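Local coordinates for protein putative aldolase (Bacteroides vulgatus ATCC 8482, PDB 3DXI) that is of unproven function but appears to be an aldolase-like TIM-barrel protein related to the HMGL-like family, at residues A[13-16]-A[17-21]; A[6-9]-A[10-14]; A[55-58]-A[59-62]; A[260-264]-A[265-269]. All blocks are in the same frame, centred on the assembly; numbering follows the deposited sequence.

Interaction 1: residues A[13-16]-A[17-21]; sequences GGYY and TNWDF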
ATOM      1  N   GLY A  13      -2.179 -15.786   9.976  1.00 16.88           N
ATOM      2  CA  GLY A  13      -0.734 -15.823   9.842  1.00 16.62           C
ATOM      3  C   GLY A  13      -0.112 -17.173  10.164  1.00 16.31           C
ATOM      4  O   GLY A  13       1.055 -17.407   9.845  1.00 15.14           O
ATOM      5  N   GLY A  14      -0.892 -18.056  10.792  1.00 15.01           N
ATOM      6  CA  GLY A  14      -0.398 -19.373  11.161  1.00 14.34           C
ATOM      7  C   GLY A  14       0.107 -20.201   9.990  1.00 16.03           C
ATOM      8  O   GLY A  14       0.894 -21.128  10.164  1.00 15.12           O
ATOM      9  N   TYR A  15      -0.349 -19.859   8.792  1.00 15.54           N
ATOM     10  CA  TYR A  15       0.046 -20.552   7.573  1.00 17.53           C
ATOM     11  C   TYR A  15       1.546 -20.869   7.539  1.00 18.14           C
ATOM     12  O   TYR A  15       1.951 -22.009   7.296  1.00 19.46           O
ATOM     13  CB  TYR A  15      -0.315 -19.672   6.376  1.00 20.55           C
ATOM     14  CG  TYR A  15       0.049 -20.236   5.022  1.00 24.08           C
ATOM     15  CD1 TYR A  15      -0.835 -21.064   4.331  1.00 26.38           C
ATOM     16  CD2 TYR A  15       1.266 -19.917   4.416  1.00 25.30           C
ATOM     17  CE1 TYR A  15      -0.518 -21.557   3.067  1.00 27.59           C
ATOM     18  CE2 TYR A  15       1.594 -20.406   3.154  1.00 27.22           C
ATOM     19  CZ  TYR A  15       0.696 -21.223   2.487  1.00 28.68           C
ATOM     20  OH  TYR A  15       1.005 -21.700   1.235  1.00 32.09           O
ATOM     21  N   TYR A  16       2.361 -19.854   7.798  1.00 16.03           N
ATOM     22  CA  TYR A  16       3.815 -19.983   7.760  1.00 15.02           C
ATOM     23  C   TYR A  16       4.469 -20.861   8.825  1.00 13.68           C
ATOM     24  O   TYR A  16       5.541 -21.418   8.595  1.00 13.49           O
ATOM     25  CB  TYR A  16       4.437 -18.589   7.825  1.00 13.48           C
ATOM     26  CG  TYR A  16       4.014 -17.674   6.696  1.00 12.11           C
ATOM     27  CD1 TYR A  16       4.506 -17.859   5.402  1.00 11.84           C
ATOM     28  CD2 TYR A  16       3.142 -16.616   6.926  1.00 11.70           C
ATOM     29  CE1 TYR A  16       4.143 -17.007   4.366  1.00 12.67           C
ATOM     30  CE2 TYR A  16       2.770 -15.755   5.897  1.00 13.51           C
ATOM     31  CZ  TYR A  16       3.276 -15.955   4.620  1.00 13.18           C
ATOM     32  OH  TYR A  16       2.922 -15.097   3.603  1.00 14.78           O
ATOM     33  N   THR A  17       3.832 -20.986   9.984  1.00 11.47           N
ATOM     34  CA  THR A  17       4.401 -21.762  11.085  1.00 10.28           C
ATOM     35  C   THR A  17       3.608 -23.008  11.470  1.00 10.33           C
ATOM     36  O   THR A  17       3.794 -23.547  12.561  1.00  8.58           O
ATOM     37  CB  THR A  17       4.507 -20.881  12.331  1.00 10.45           C
ATOM     38  OG1 THR A  17       3.188 -20.523  12.762  1.00  8.22           O
ATOM     39  CG2 THR A  17       5.290 -19.608  12.015  1.00  8.11           C
ATOM     40  N   ASN A  18       2.741 -23.468  10.573  1.00 11.01           N
ATOM     41  CA  ASN A  18       1.890 -24.625  10.840  1.00 11.21           C
ATOM     42  C   ASN A  18       0.957 -24.267  11.981  1.00 12.16           C
ATOM     43  O   ASN A  18       0.508 -25.148  12.717  1.00 12.87           O
ATOM     44  CB  ASN A  18       2.712 -25.846  11.253  1.00 12.10           C
ATOM     45  CG  ASN A  18       3.678 -26.287  10.186  1.00 11.99           C
ATOM     46  OD1 ASN A  18       3.332 -26.339   9.006  1.00 11.95           O
ATOM     47  ND2 ASN A  18       4.896 -26.628  10.597  1.00 13.30           N
ATOM     48  N   TRP A  19       0.677 -22.973  12.131  1.00 11.21           N
ATOM     49  CA  TRP A  19      -0.196 -22.491  13.192  1.00 12.23           C
ATOM     50  C   TRP A  19       0.374 -22.752  14.583  1.00 13.28           C
ATOM     51  O   TRP A  19      -0.358 -22.849  15.567  1.00 11.93           O
ATOM     52  CB  TRP A  19      -1.591 -23.113  13.052  1.00 13.33           C
ATOM     53  CG  TRP A  19      -2.376 -22.468  11.952  1.00 13.75           C
ATOM     54  CD1 TRP A  19      -3.129 -21.328  12.043  1.00 14.14           C
ATOM     55  CD2 TRP A  19      -2.390 -22.848  10.568  1.00 15.88           C
ATOM     56  NE1 TRP A  19      -3.599 -20.970  10.803  1.00 13.88           N
ATOM     57  CE2 TRP A  19      -3.161 -21.884   9.880  1.00 16.17           C
ATOM     58  CE3 TRP A  19      -1.818 -23.903   9.844  1.00 17.22           C
ATOM     59  CZ2 TRP A  19      -3.378 -21.949   8.497  1.00 17.07           C
ATOM     60  CZ3 TRP A  19      -2.033 -23.965   8.470  1.00 18.11           C
ATOM     61  CH2 TRP A  19      -2.805 -22.992   7.811  1.00 18.28           C
ATOM     62  N   ASP A  20       1.694 -22.878  14.659  1.00 13.01           N
ATOM     63  CA  ASP A  20       2.341 -23.071  15.944  1.00 11.53           C
ATOM     64  C   ASP A  20       2.892 -21.726  16.369  1.00 11.42           C
ATOM     65  O   ASP A  20       3.534 -21.030  15.586  1.00 11.72           O
ATOM     66  CB  ASP A  20       3.479 -24.091  15.862  1.00 12.35           C
ATOM     67  CG  ASP A  20       2.981 -25.526  15.904  1.00 12.48           C
ATOM     68  OD1 ASP A  20       2.184 -25.850  16.818  1.00  9.39           O
ATOM     69  OD2 ASP A  20       3.393 -26.324  15.028  1.00 10.52           O
ATOM     70  N   PHE A  21       2.602 -21.357  17.607  1.00 11.30           N
ATOM     71  CA  PHE A  21       3.065 -20.107  18.180  1.00 11.73           C
ATOM     72  C   PHE A  21       3.351 -20.420  19.634  1.00 11.68           C
ATOM     73  O   PHE A  21       2.490 -20.945  20.339  1.00 10.74           O
ATOM     74  CB  PHE A  21       1.983 -19.027  18.087  1.00 13.31           C
ATOM     75  CG  PHE A  21       1.743 -18.520  16.691  1.00 12.66           C
ATOM     76  CD1 PHE A  21       2.702 -17.749  16.041  1.00 13.90           C
ATOM     77  CD2 PHE A  21       0.554 -18.808  16.029  1.00 11.93           C
ATOM     78  CE1 PHE A  21       2.476 -17.269  14.747  1.00 12.47           C
ATOM     79  CE2 PHE A  21       0.319 -18.336  14.741  1.00 12.58           C
ATOM     80  CZ  PHE A  21       1.285 -17.563  14.098  1.00 14.20           C
TER
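Gly14 O takes two backbone N-H groups at once, from Trp19 N at 2.7 Å and Thr17 N at 2.9 Å. The two donors come from opposite faces of the carbonyl plane, and neither sits on a lone pair. This pinned carbonyl holds a tight loop after the first strand of the TIM barrel, between helices 9-13 and 23-34. Residues Thr17 to Asp20 form a type I' beta turn, with Asn18 and Trp19 both at positive phi. Thr17 adds a side-chain bond to the turn: its OG1 donates to Asp20 O at 2.9 Å.

The Trp19 indole lies flat against the backbone of Gly14 and Tyr15. Its CG stands anti to the carbonyl carbon (chi1 -76°), which folds the ring back along the chain. Gly14 CA sits 3.6 Å from the centroid of the five-membered ring, over the face. Tyr15 CA does the same over the six-membered ring at 3.9 Å. Both are CH-pi contacts. The lack of a side chain on Gly14 lets the indole come this close. Trp19 NE1 is bonded to Arg11 O, which limits the rotation of the ring. Tyr16 CB points away from 17-21, and its OH bonds to Gly223 O. The Phe21 ring reaches back to the same glycine, with CE2 3.8 Å from Gly14 CA.

Interaction 2: residues A[6-9]-A[10-14]; sequences LDCT and LRDGG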
ATOM      1  N   LEU A   6     -11.551  -6.190  14.040  1.00  8.20           N
ATOM      2  CA  LEU A   6     -11.172  -7.568  14.329  1.00  8.16           C
ATOM      3  C   LEU A   6      -9.784  -7.913  13.811  1.00  7.69           C
ATOM      4  O   LEU A   6      -9.465  -7.691  12.641  1.00  9.15           O
ATOM      5  CB  LEU A   6     -12.201  -8.534  13.721  1.00  7.14           C
ATOM      6  CG  LEU A   6     -12.015 -10.042  13.941  1.00  6.62           C
ATOM      7  CD1 LEU A   6     -13.362 -10.747  13.790  1.00  7.08           C
ATOM      8  CD2 LEU A   6     -11.006 -10.599  12.944  1.00  5.86           C
ATOM      9  N   ASP A   7      -8.955  -8.457  14.693  1.00  7.91           N
ATOM     10  CA  ASP A   7      -7.609  -8.854  14.311  1.00  6.31           C
ATOM     11  C   ASP A   7      -7.549 -10.373  14.235  1.00  7.34           C
ATOM     12  O   ASP A   7      -7.969 -11.074  15.167  1.00  7.70           O
ATOM     13  CB  ASP A   7      -6.590  -8.329  15.321  1.00  6.06           C
ATOM     14  CG  ASP A   7      -5.169  -8.670  14.940  1.00  5.41           C
ATOM     15  OD1 ASP A   7      -4.739  -9.813  15.190  1.00  8.54           O
ATOM     16  OD2 ASP A   7      -4.481  -7.799  14.373  1.00  7.55           O
ATOM     17  N   CYS A   8      -7.046 -10.879  13.112  1.00  8.51           N
ATOM     18  CA  CYS A   8      -6.939 -12.317  12.906  1.00  9.36           C
ATOM     19  C   CYS A   8      -5.512 -12.771  12.624  1.00  8.93           C
ATOM     20  O   CYS A   8      -5.292 -13.719  11.874  1.00  9.73           O
ATOM     21  CB  CYS A   8      -7.871 -12.762  11.766  1.00 10.10           C
ATOM     22  SG  CYS A   8      -7.717 -11.831  10.212  1.00 10.93           S
ATOM     23  N   THR A   9      -4.549 -12.108  13.254  1.00  8.81           N
ATOM     24  CA  THR A   9      -3.135 -12.428  13.073  1.00  9.76           C
ATOM     25  C   THR A   9      -2.791 -13.916  13.207  1.00  9.28           C
ATOM     26  O   THR A   9      -2.238 -14.516  12.283  1.00  9.55           O
ATOM     27  CB  THR A   9      -2.260 -11.632  14.077  1.00  8.74           C
ATOM     28  OG1 THR A   9      -2.547 -10.231  13.961  1.00  7.66           O
ATOM     29  CG2 THR A   9      -0.786 -11.864  13.796  1.00  7.06           C
ATOM     30  N   LEU A  10      -3.118 -14.515  14.348  1.00 10.50           N
ATOM     31  CA  LEU A  10      -2.800 -15.929  14.583  1.00 10.63           C
ATOM     32  C   LEU A  10      -3.489 -16.921  13.649  1.00 10.86           C
ATOM     33  O   LEU A  10      -2.882 -17.910  13.228  1.00 10.42           O
ATOM     34  CB  LEU A  10      -3.112 -16.310  16.035  1.00  9.68           C
ATOM     35  CG  LEU A  10      -2.387 -15.515  17.126  1.00  9.60           C
ATOM     36  CD1 LEU A  10      -2.739 -16.086  18.491  1.00  8.46           C
ATOM     37  CD2 LEU A  10      -0.878 -15.571  16.900  1.00 10.62           C
ATOM     38  N   ARG A  11      -4.755 -16.661  13.334  1.00 10.13           N
ATOM     39  CA  ARG A  11      -5.527 -17.544  12.467  1.00 11.42           C
ATOM     40  C   ARG A  11      -5.060 -17.477  11.016  1.00 13.85           C
ATOM     41  O   ARG A  11      -4.870 -18.502  10.360  1.00 12.77           O
ATOM     42  CB  ARG A  11      -7.018 -17.177  12.547  1.00 11.10           C
ATOM     43  CG  ARG A  11      -7.963 -18.130  11.809  1.00 10.85           C
ATOM     44  CD  ARG A  11      -8.043 -17.839  10.313  1.00 12.07           C
ATOM     45  NE  ARG A  11      -8.723 -16.577  10.022  1.00 11.08           N
ATOM     46  CZ  ARG A  11      -8.929 -16.107   8.795  1.00 14.33           C
ATOM     47  NH1 ARG A  11      -8.507 -16.791   7.739  1.00 13.86           N
ATOM     48  NH2 ARG A  11      -9.565 -14.958   8.618  1.00 13.55           N
ATOM     49  N   ASP A  12      -4.869 -16.258  10.529  1.00 15.74           N
ATOM     50  CA  ASP A  12      -4.455 -16.029   9.155  1.00 17.38           C
ATOM     51  C   ASP A  12      -2.948 -16.098   8.941  1.00 18.17           C
ATOM     52  O   ASP A  12      -2.486 -16.438   7.851  1.00 20.74           O
ATOM     53  CB  ASP A  12      -4.990 -14.671   8.706  1.00 19.78           C
ATOM     54  CG  ASP A  12      -5.699 -14.737   7.375  1.00 21.06           C
ATOM     55  OD1 ASP A  12      -6.121 -15.844   6.968  1.00 22.88           O
ATOM     56  OD2 ASP A  12      -5.846 -13.674   6.743  1.00 23.08           O
ATOM     57  N   GLY A  13      -2.179 -15.786   9.976  1.00 16.88           N
ATOM     58  CA  GLY A  13      -0.734 -15.823   9.842  1.00 16.62           C
ATOM     59  C   GLY A  13      -0.112 -17.173  10.164  1.00 16.31           C
ATOM     60  O   GLY A  13       1.055 -17.407   9.845  1.00 15.14           O
ATOM     61  N   GLY A  14      -0.892 -18.056  10.792  1.00 15.01           N
ATOM     62  CA  GLY A  14      -0.398 -19.373  11.161  1.00 14.34           C
ATOM     63  C   GLY A  14       0.107 -20.201   9.990  1.00 16.03           C
ATOM     64  O   GLY A  14       0.894 -21.128  10.164  1.00 15.12           O
TER
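Cys8 and Thr9 carry the chain from strand 4-7 into the short helix 9-13, and their carbonyls receive the first helical bonds. Cys8 is at the N-cap position. Its O accepts from Asp12 N at 2.9 Å, nearly along the C=O axis, with an N-H...O angle of 166°. Thr9 O accepts from Gly13 N at 2.6 Å, and this bond is more bent, at 140°. Gly13 has no side chain to press on that carbonyl.

Asp7 braces the junction from the strand side. Its OD1 accepts from Thr9 N at 3.0 Å, which makes an Asx turn. The same oxygen also takes Thr9 OG1 at 2.5 Å, on its syn lone pair. The amide meets OD1 from above the carboxylate plane, so the two donors approach differently. Tyr29 OH bonds to OD1 as well, and Thr9 OG1 is bonded to Ile219 N.

Strand 4-7 is the first of the closed eight-stranded TIM barrel, and the turn lies at its C-terminal end. Strands 40-45 and 214-217 flank it.

Arg11 and Asp12 fold over the Cys8 side. The arginine chain bends at chi2 (-82°) and again at chi3. This brings NH2 4.0 Å from Cys8 SG, a loose approach to the sulfur. NH1 makes a salt bridge to Asp12 OD1 at 2.7 Å, with Asp12 CG over one face of the guanidinium. Through NE, Arg11 also forms a salt bridge to Glu42. Asp12 CB packs 3.3 Å from Cys8 O.

Interaction 3: residues A[55-58]-A[59-62]; sequences GKFG and YTPV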
ATOM      1  N   GLY A  55      -0.555 -27.362  13.368  1.00 16.52           N
ATOM      2  CA  GLY A  55      -0.167 -27.038  14.732  1.00 14.85           C
ATOM      3  C   GLY A  55      -1.263 -26.577  15.679  1.00 13.19           C
ATOM      4  O   GLY A  55      -2.453 -26.602  15.358  1.00 11.66           O
ATOM      5  N   LYS A  56      -0.832 -26.141  16.857  1.00 12.16           N
ATOM      6  CA  LYS A  56      -1.717 -25.677  17.915  1.00 11.90           C
ATOM      7  C   LYS A  56      -2.953 -24.896  17.479  1.00 12.45           C
ATOM      8  O   LYS A  56      -4.079 -25.333  17.724  1.00 12.19           O
ATOM      9  CB  LYS A  56      -0.925 -24.842  18.932  1.00 12.10           C
ATOM     10  CG  LYS A  56      -1.795 -24.196  20.014  1.00 14.80           C
ATOM     11  CD  LYS A  56      -0.980 -23.801  21.236  1.00 15.62           C
ATOM     12  CE  LYS A  56      -0.448 -25.041  21.947  1.00 17.64           C
ATOM     13  NZ  LYS A  56       0.313 -24.708  23.193  1.00 19.92           N
ATOM     14  N   PHE A  57      -2.750 -23.757  16.822  1.00 10.55           N
ATOM     15  CA  PHE A  57      -3.871 -22.916  16.412  1.00 11.05           C
ATOM     16  C   PHE A  57      -4.638 -23.329  15.162  1.00 10.47           C
ATOM     17  O   PHE A  57      -5.434 -22.564  14.616  1.00 11.71           O
ATOM     18  CB  PHE A  57      -3.399 -21.464  16.355  1.00 11.46           C
ATOM     19  CG  PHE A  57      -3.043 -20.919  17.715  1.00 12.48           C
ATOM     20  CD1 PHE A  57      -4.039 -20.489  18.589  1.00 12.42           C
ATOM     21  CD2 PHE A  57      -1.724 -20.935  18.162  1.00 13.85           C
ATOM     22  CE1 PHE A  57      -3.731 -20.088  19.885  1.00 10.64           C
ATOM     23  CE2 PHE A  57      -1.404 -20.536  19.462  1.00 13.43           C
ATOM     24  CZ  PHE A  57      -2.411 -20.114  20.322  1.00 12.01           C
ATOM     25  N   GLY A  58      -4.405 -24.563  14.737  1.00 11.13           N
ATOM     26  CA  GLY A  58      -5.129 -25.114  13.610  1.00 10.75           C
ATOM     27  C   GLY A  58      -6.247 -25.923  14.248  1.00 11.61           C
ATOM     28  O   GLY A  58      -7.261 -26.232  13.618  1.00 11.43           O
ATOM     29  N   TYR A  59      -6.050 -26.242  15.528  1.00 11.48           N
ATOM     30  CA  TYR A  59      -7.004 -27.016  16.328  1.00 11.71           C
ATOM     31  C   TYR A  59      -7.533 -26.217  17.519  1.00 11.01           C
ATOM     32  O   TYR A  59      -8.606 -26.521  18.045  1.00 13.71           O
ATOM     33  CB  TYR A  59      -6.341 -28.294  16.859  1.00 11.53           C
ATOM     34  CG  TYR A  59      -6.012 -29.316  15.795  1.00 12.24           C
ATOM     35  CD1 TYR A  59      -7.020 -30.053  15.176  1.00 10.86           C
ATOM     36  CD2 TYR A  59      -4.692 -29.532  15.392  1.00 13.47           C
ATOM     37  CE1 TYR A  59      -6.728 -30.972  14.185  1.00 13.31           C
ATOM     38  CE2 TYR A  59      -4.389 -30.455  14.393  1.00 12.64           C
ATOM     39  CZ  TYR A  59      -5.413 -31.168  13.798  1.00 12.27           C
ATOM     40  OH  TYR A  59      -5.125 -32.082  12.819  1.00 13.89           O
ATOM     41  N   THR A  60      -6.772 -25.209  17.943  1.00 11.59           N
ATOM     42  CA  THR A  60      -7.130 -24.351  19.074  1.00 11.22           C
ATOM     43  C   THR A  60      -7.822 -25.138  20.197  1.00 12.61           C
ATOM     44  O   THR A  60      -9.018 -24.985  20.450  1.00 10.66           O
ATOM     45  CB  THR A  60      -8.034 -23.184  18.617  1.00 11.70           C
ATOM     46  OG1 THR A  60      -7.517 -22.631  17.400  1.00 11.88           O
ATOM     47  CG2 THR A  60      -8.051 -22.069  19.675  1.00 10.84           C
ATOM     48  N   PRO A  61      -7.060 -25.993  20.896  1.00 13.75           N
ATOM     49  CA  PRO A  61      -7.592 -26.811  21.989  1.00 13.75           C
ATOM     50  C   PRO A  61      -8.192 -26.015  23.149  1.00 13.83           C
ATOM     51  O   PRO A  61      -7.862 -24.848  23.357  1.00 13.60           O
ATOM     52  CB  PRO A  61      -6.377 -27.637  22.419  1.00 14.43           C
ATOM     53  CG  PRO A  61      -5.238 -26.728  22.128  1.00 13.65           C
ATOM     54  CD  PRO A  61      -5.604 -26.177  20.770  1.00 13.66           C
ATOM     55  N   VAL A  62      -9.073 -26.666  23.901  1.00 12.52           N
ATOM     56  CA  VAL A  62      -9.725 -26.058  25.054  1.00 13.42           C
ATOM     57  C   VAL A  62      -8.725 -25.485  26.059  1.00 13.60           C
ATOM     58  O   VAL A  62      -8.901 -24.373  26.546  1.00 13.22           O
ATOM     59  CB  VAL A  62     -10.624 -27.090  25.776  1.00 14.17           C
ATOM     60  CG1 VAL A  62     -11.131 -26.522  27.098  1.00 13.69           C
ATOM     61  CG2 VAL A  62     -11.789 -27.468  24.877  1.00 13.39           C
TER
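Thr60 turns to positive phi (37°), ending a short, weakly bonded helical turn while its amide still faces back to Lys56. Its OG1 is anti to the carbonyl carbon (chi1 -44°), which leaves the hydroxyl over the preceding turn, 3.5 Å from Phe57 O. The strong partner of this hydroxyl is Tyr45 O, at the end of strand 40-45.

Lys56 O is the shared acceptor. Thr60 N reaches it at 2.7 Å and lies in the carbonyl plane. Tyr59 N reaches it at 3.1 Å from above that plane. Two donors thus grip one oxygen where the helical turn stops. Pro61 has no amide hydrogen to offer. Its CD instead packs 3.5 Å from Lys56 O.

The Tyr59 side chain leans over the turn, with its CD2 3.7 Å from Gly55 O. The far end is fixed elsewhere, by the bond between Tyr59 OH and Ser50 N. The Lys56 chain runs beside Phe57, with Lys56 CG above one face of that ring. Phe57 itself packs on Phe21 and Val64.

Pro61 is also the N-cap of the next helix, 62-71. The residues from Gly55 to Val62 thus form a helix-to-helix corner between the second barrel strand, 40-45, and helix 62-71 of the TIM barrel.

Interaction 4: residues A[260-264]-A[265-269]; sequences PLLEK and YQWGT
The last turn of helix 248-265 closes with two backbone bonds, Tyr265 N to Leu261 O at 2.8 Å and Gln266 N to Leu262 O at 2.7 Å, before Gln266 turns to positive phi and the chain leaves the helix. The first is nearly straight, and the second is bent to 135°.

Trp267 then folds back over the turn it has just left. Its CG lies between the backbone N and the carbonyl carbon (chi1 41°), which sets the indole against Leu262. The two side chains cross at about a right angle. Leu262 CD1 sits over the face of the five-membered ring, 3.7 Å from its centroid. Leu261 CB comes to the indole's edge, in plane, 3.9 Å from Trp267 CH2. Trp267 NE1 bonds to Thr220 O.

Two neighbours touch the Tyr265 ring, one over a face and one at the edge. Lys264 runs alongside, and its CD lies over one ring face, 4.0 Å from the centroid. Leu261 CD2 meets the ring edge at CE2, 3.7 Å away. Tyr16 of the first barrel loop meets both Tyr265 and Trp267 with its ring. This is a helix C-terminus ended by a residue of positive phi, on the helical layer outside the TIM barrel.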
ATOM      1  N   PRO A 260      10.564 -10.957  14.061  1.00  9.10           N
ATOM      2  CA  PRO A 260      11.464 -12.055  13.683  1.00  9.23           C
ATOM      3  C   PRO A 260      10.809 -12.959  12.632  1.00  8.42           C
ATOM      4  O   PRO A 260      11.458 -13.405  11.690  1.00  8.19           O
ATOM      5  CB  PRO A 260      11.701 -12.775  15.010  1.00  9.33           C
ATOM      6  CG  PRO A 260      11.728 -11.639  15.982  1.00 10.41           C
ATOM      7  CD  PRO A 260      10.545 -10.785  15.526  1.00  9.13           C
ATOM      8  N   LEU A 261       9.516 -13.226  12.792  1.00  7.57           N
ATOM      9  CA  LEU A 261       8.798 -14.060  11.831  1.00  7.47           C
ATOM     10  C   LEU A 261       8.676 -13.371  10.472  1.00  8.87           C
ATOM     11  O   LEU A 261       8.764 -14.020   9.427  1.00  9.84           O
ATOM     12  CB  LEU A 261       7.414 -14.415  12.371  1.00  8.08           C
ATOM     13  CG  LEU A 261       7.440 -15.478  13.472  1.00  8.08           C
ATOM     14  CD1 LEU A 261       6.087 -15.532  14.164  1.00  9.96           C
ATOM     15  CD2 LEU A 261       7.810 -16.830  12.868  1.00  9.89           C
ATOM     16  N   LEU A 262       8.476 -12.056  10.488  1.00  8.97           N
ATOM     17  CA  LEU A 262       8.372 -11.288   9.254  1.00  8.88           C
ATOM     18  C   LEU A 262       9.691 -11.308   8.475  1.00  9.31           C
ATOM     19  O   LEU A 262       9.704 -11.417   7.249  1.00 10.00           O
ATOM     20  CB  LEU A 262       7.989  -9.839   9.567  1.00  9.42           C
ATOM     21  CG  LEU A 262       8.114  -8.854   8.399  1.00 11.46           C
ATOM     22  CD1 LEU A 262       7.199  -9.289   7.265  1.00 10.99           C
ATOM     23  CD2 LEU A 262       7.764  -7.441   8.869  1.00  9.63           C
ATOM     24  N   GLU A 263      10.808 -11.200   9.181  1.00  9.38           N
ATOM     25  CA  GLU A 263      12.098 -11.200   8.503  1.00 10.54           C
ATOM     26  C   GLU A 263      12.393 -12.578   7.925  1.00 10.59           C
ATOM     27  O   GLU A 263      13.090 -12.704   6.925  1.00 10.52           O
ATOM     28  CB  GLU A 263      13.195 -10.755   9.473  1.00 12.05           C
ATOM     29  CG  GLU A 263      12.877  -9.399  10.099  1.00 15.58           C
ATOM     30  CD  GLU A 263      13.956  -8.900  11.035  1.00 18.23           C
ATOM     31  OE1 GLU A 263      14.521  -9.720  11.788  1.00 17.92           O
ATOM     32  OE2 GLU A 263      14.224  -7.678  11.031  1.00 19.25           O
ATOM     33  N   LYS A 264      11.833 -13.612   8.544  1.00 11.30           N
ATOM     34  CA  LYS A 264      12.033 -14.968   8.063  1.00 11.66           C
ATOM     35  C   LYS A 264      11.104 -15.326   6.899  1.00 11.38           C
ATOM     36  O   LYS A 264      11.556 -15.835   5.875  1.00 11.71           O
ATOM     37  CB  LYS A 264      11.810 -15.976   9.191  1.00 11.36           C
ATOM     38  CG  LYS A 264      11.920 -17.415   8.714  1.00 13.21           C
ATOM     39  CD  LYS A 264      11.685 -18.406   9.824  1.00 13.22           C
ATOM     40  CE  LYS A 264      12.043 -19.808   9.359  1.00 14.55           C
ATOM     41  NZ  LYS A 264      13.475 -19.893   8.956  1.00 11.27           N
ATOM     42  N   TYR A 265       9.811 -15.049   7.057  1.00 11.03           N
ATOM     43  CA  TYR A 265       8.819 -15.398   6.040  1.00 12.24           C
ATOM     44  C   TYR A 265       8.473 -14.312   5.030  1.00 12.03           C
ATOM     45  O   TYR A 265       7.986 -14.603   3.937  1.00 12.40           O
ATOM     46  CB  TYR A 265       7.555 -15.905   6.733  1.00 11.81           C
ATOM     47  CG  TYR A 265       7.801 -17.193   7.480  1.00 12.44           C
ATOM     48  CD1 TYR A 265       8.158 -18.355   6.794  1.00 13.71           C
ATOM     49  CD2 TYR A 265       7.714 -17.250   8.872  1.00 12.88           C
ATOM     50  CE1 TYR A 265       8.427 -19.541   7.474  1.00 13.49           C
ATOM     51  CE2 TYR A 265       7.983 -18.438   9.563  1.00 11.02           C
ATOM     52  CZ  TYR A 265       8.340 -19.576   8.853  1.00 12.16           C
ATOM     53  OH  TYR A 265       8.626 -20.747   9.513  1.00 14.99           O
ATOM     54  N   GLN A 266       8.718 -13.067   5.410  1.00 12.18           N
ATOM     55  CA  GLN A 266       8.480 -11.922   4.545  1.00 13.17           C
ATOM     56  C   GLN A 266       7.196 -11.897   3.723  1.00 13.03           C
ATOM     57  O   GLN A 266       7.246 -11.896   2.486  1.00 13.12           O
ATOM     58  CB  GLN A 266       9.660 -11.756   3.594  1.00 16.00           C
ATOM     59  CG  GLN A 266      10.995 -11.638   4.286  1.00 21.82           C
ATOM     60  CD  GLN A 266      12.055 -11.123   3.352  1.00 26.78           C
ATOM     61  OE1 GLN A 266      12.072  -9.938   3.006  1.00 29.40           O
ATOM     62  NE2 GLN A 266      12.936 -12.015   2.909  1.00 27.77           N
ATOM     63  N   TRP A 267       6.047 -11.873   4.389  1.00 11.45           N
ATOM     64  CA  TRP A 267       4.788 -11.794   3.656  1.00 10.84           C
ATOM     65  C   TRP A 267       4.730 -10.376   3.095  1.00 11.15           C
ATOM     66  O   TRP A 267       5.424  -9.488   3.580  1.00 13.97           O
ATOM     67  CB  TRP A 267       3.605 -12.061   4.588  1.00  8.71           C
ATOM     68  CG  TRP A 267       3.750 -11.410   5.924  1.00  8.46           C
ATOM     69  CD1 TRP A 267       3.385 -10.141   6.263  1.00  8.92           C
ATOM     70  CD2 TRP A 267       4.309 -11.999   7.107  1.00  7.39           C
ATOM     71  NE1 TRP A 267       3.676  -9.901   7.588  1.00  7.63           N
ATOM     72  CE2 TRP A 267       4.245 -11.025   8.127  1.00  7.92           C
ATOM     73  CE3 TRP A 267       4.860 -13.255   7.401  1.00  9.37           C
ATOM     74  CZ2 TRP A 267       4.708 -11.265   9.424  1.00  6.14           C
ATOM     75  CZ3 TRP A 267       5.325 -13.494   8.702  1.00  8.47           C
ATOM     76  CH2 TRP A 267       5.244 -12.501   9.691  1.00  8.48           C
ATOM     77  N   GLY A 268       3.911 -10.165   2.074  1.00 11.17           N
ATOM     78  CA  GLY A 268       3.818  -8.852   1.467  1.00 11.84           C
ATOM     79  C   GLY A 268       3.681  -9.065  -0.024  1.00 11.65           C
ATOM     80  O   GLY A 268       4.043 -10.129  -0.532  1.00 11.20           O
ATOM     81  N   THR A 269       3.170  -8.065  -0.731  1.00 10.59           N
ATOM     82  CA  THR A 269       2.963  -8.192  -2.170  1.00  8.98           C
ATOM     83  C   THR A 269       4.260  -8.078  -2.977  1.00  9.18           C
ATOM     84  O   THR A 269       5.282  -7.617  -2.476  1.00  6.45           O
ATOM     85  CB  THR A 269       1.956  -7.130  -2.676  1.00  7.62           C
ATOM     86  OG1 THR A 269       1.561  -7.451  -4.013  1.00  8.67           O
ATOM     87  CG2 THR A 269       2.592  -5.737  -2.675  1.00  8.28           C
TER

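Interaction 2 is the most buried, with its centre about 7 Å from the centre of the chain, and is rich in charged and polar bonds. Interactions 1 and 3 are partly buried, and interaction 4 lies at the surface, where aromatic and aliphatic packing joins its backbone bonds. Interactions 1 and 2 share Gly13 and Gly14 and form one continuous path from strand 4-7 into the first loop. Interaction 1 also touches the other two. Trp19 O and Asp20 OD1 bond to the backbone amides of Phe57 and Lys56 in interaction 3, and Thr17 packs on Leu261 and Tyr265 in interaction 4. Interactions 3 and 4 do not touch, with centres about 22 Å apart.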